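Local structure of dehalogenase (Rhodospirillaceae, 6A41) at residues 80-85 and 129-134. The protein probably catalyses removal of a halogen from an organic substrate, using a Rossmann-type fold of the enoyl-ACP reductase family. Numbering follows the deposited sequence.
Sequences LVNNDA and GRIVFV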
loop_
_atom_site.group_PDB
_atom_site.type_symbol
_atom_site.label_atom_id
_atom_site.label_comp_id
_atom_site.label_asym_id
_atom_site.label_seq_id
_atom_site.Cartn_x
_atom_site.Cartn_y
_atom_site.Cartn_z
ATOM N N LEU A 80 3.161 16.811 -19.387
ATOM C CA LEU A 80 3.213 15.642 -20.244
ATOM C C LEU A 80 2.223 14.611 -19.742
ATOM O O LEU A 80 2.374 14.113 -18.587
ATOM C CB LEU A 80 4.589 15.053 -20.337
ATOM C CG LEU A 80 4.823 13.658 -20.955
ATOM C CD1 LEU A 80 4.421 13.762 -22.440
ATOM C CD2 LEU A 80 6.253 13.207 -20.814
ATOM N N VAL A 81 1.302 14.193 -20.581
ATOM C CA VAL A 81 0.439 13.098 -20.221
ATOM C C VAL A 81 0.885 11.882 -21.001
ATOM O O VAL A 81 0.707 11.836 -22.277
ATOM C CB VAL A 81 -1.035 13.446 -20.539
ATOM C CG1 VAL A 81 -1.922 12.268 -20.287
ATOM C CG2 VAL A 81 -1.499 14.653 -19.761
ATOM N N ASN A 82 1.549 10.955 -20.336
ATOM C CA ASN A 82 2.074 9.772 -21.004
ATOM C C ASN A 82 0.894 8.760 -21.025
ATOM O O ASN A 82 0.678 8.101 -20.053
ATOM C CB ASN A 82 3.211 9.170 -20.248
ATOM C CG ASN A 82 4.581 9.805 -20.515
ATOM O OD1 ASN A 82 5.315 10.072 -19.564
ATOM N ND2 ASN A 82 4.971 9.832 -21.714
ATOM N N ASN A 83 0.170 8.691 -22.127
ATOM C CA ASN A 83 -0.998 7.901 -22.350
ATOM C C ASN A 83 -0.580 6.656 -23.153
ATOM O O ASN A 83 -0.413 6.679 -24.330
ATOM C CB ASN A 83 -2.023 8.764 -23.042
ATOM C CG ASN A 83 -3.252 8.002 -23.453
ATOM O OD1 ASN A 83 -3.959 7.407 -22.604
ATOM N ND2 ASN A 83 -3.554 8.025 -24.722
ATOM N N ASP A 84 -0.272 5.596 -22.423
ATOM C CA ASP A 84 0.375 4.403 -22.939
ATOM C C ASP A 84 -0.548 3.200 -22.732
ATOM O O ASP A 84 -1.139 3.033 -21.655
ATOM C CB ASP A 84 1.743 4.198 -22.235
ATOM C CG ASP A 84 2.562 5.480 -22.273
ATOM O OD1 ASP A 84 2.990 5.860 -23.367
ATOM O OD2 ASP A 84 2.681 6.135 -21.203
ATOM N N ALA A 85 -0.691 2.402 -23.798
ATOM C CA ALA A 85 -1.571 1.248 -23.802
ATOM C C ALA A 85 -1.134 0.176 -24.789
ATOM O O ALA A 85 -0.942 0.487 -25.926
ATOM C CB ALA A 85 -2.968 1.625 -24.084
ATOM N N GLY A 129 6.497 21.952 -13.873
ATOM C CA GLY A 129 6.028 20.992 -14.766
ATOM C C GLY A 129 5.188 19.937 -14.072
ATOM O O GLY A 129 5.154 19.834 -12.844
ATOM N N ARG A 130 4.608 19.105 -14.912
ATOM C CA ARG A 130 3.769 18.039 -14.471
ATOM C C ARG A 130 4.011 16.855 -15.396
ATOM O O ARG A 130 4.027 17.012 -16.633
ATOM C CB ARG A 130 2.291 18.404 -14.578
ATOM C CG ARG A 130 1.869 19.569 -13.787
ATOM C CD ARG A 130 1.601 19.087 -12.392
ATOM N NE ARG A 130 1.075 20.176 -11.582
ATOM C CZ ARG A 130 1.757 21.150 -11.043
ATOM N NH1 ARG A 130 3.083 21.221 -11.098
ATOM N NH2 ARG A 130 1.131 22.030 -10.336
ATOM N N ILE A 131 4.245 15.689 -14.863
ATOM C CA ILE A 131 4.285 14.500 -15.694
ATOM C C ILE A 131 3.214 13.498 -15.159
ATOM O O ILE A 131 3.241 13.203 -13.926
ATOM C CB ILE A 131 5.656 13.792 -15.581
ATOM C CG1 ILE A 131 6.908 14.606 -15.859
ATOM C CG2 ILE A 131 5.683 12.523 -16.429
ATOM C CD1 ILE A 131 7.148 14.873 -17.236
ATOM N N VAL A 132 2.262 13.082 -15.979
ATOM C CA VAL A 132 1.207 12.137 -15.549
ATOM C C VAL A 132 1.291 10.897 -16.415
ATOM O O VAL A 132 1.256 10.998 -17.658
ATOM C CB VAL A 132 -0.205 12.725 -15.583
ATOM C CG1 VAL A 132 -1.285 11.664 -15.242
ATOM C CG2 VAL A 132 -0.326 14.075 -14.845
ATOM N N PHE A 133 1.536 9.745 -15.796
ATOM C CA PHE A 133 1.452 8.491 -16.475
ATOM C C PHE A 133 0.024 8.032 -16.476
ATOM O O PHE A 133 -0.606 7.826 -15.374
ATOM C CB PHE A 133 2.410 7.464 -15.851
ATOM C CG PHE A 133 3.877 7.787 -16.023
ATOM C CD1 PHE A 133 4.505 8.684 -15.188
ATOM C CD2 PHE A 133 4.639 7.133 -16.935
ATOM C CE1 PHE A 133 5.860 8.978 -15.306
ATOM C CE2 PHE A 133 6.009 7.457 -17.082
ATOM C CZ PHE A 133 6.569 8.419 -16.294
ATOM N N VAL A 134 -0.541 7.754 -17.606
ATOM C CA VAL A 134 -1.888 7.126 -17.575
ATOM C C VAL A 134 -1.668 5.628 -17.551
ATOM O O VAL A 134 -1.105 5.076 -18.503
ATOM C CB VAL A 134 -2.733 7.419 -18.755
ATOM C CG1 VAL A 134 -4.163 6.983 -18.506
ATOM C CG2 VAL A 134 -2.702 8.926 -18.984
HETATM O O HOH W 1 1.766 5.445 -18.834
#
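L80 and N82 exchange four backbone hydrogen bonds with strand 129-134. L80 N donates to R130 O at 2.9 Å. L80 O accepts from V132 N at 2.8 Å with a nearly straight N-H...O angle of 175°. N82 repeats the pattern, its N donating to V132 O and its O accepting from V134 N. This is regular parallel pairing. Two weaker CA-H...O contacts support it, I131 CA to L80 O and V81 CA to V132 O.

Past the paired residues, one water hydrogen-bonds with D84 OD2 (2.6 Å) and V134 O (2.9 Å). It links the loop after strand 79-83 to strand 129-136.

L80, N82, I131 and F133 share one face of the sheet. The N82 amide lies alongside the F133 ring, the planes 38° apart. Its OD1 sits over the ring face near the rim, 3.7 Å from F133 CE2. I131 turns CD1 against L80 CB and CD2. Helix 98-126 packs on N82 and F133.

V81, N83, V132 and V134 line the other face. V81 CG1, anti to its own N (chi1 175°), meets V134 CG2 at 3.7 Å. The N83 amide runs beside V134 and bonds to K15 O and A17 N.

These are the fourth and fifth strands of the Rossmann sheet. Backbone bonds and apolar contacts join them in the buried core, while N83, D84 and the water bring polar groups to the C-terminal end of strand 79-83.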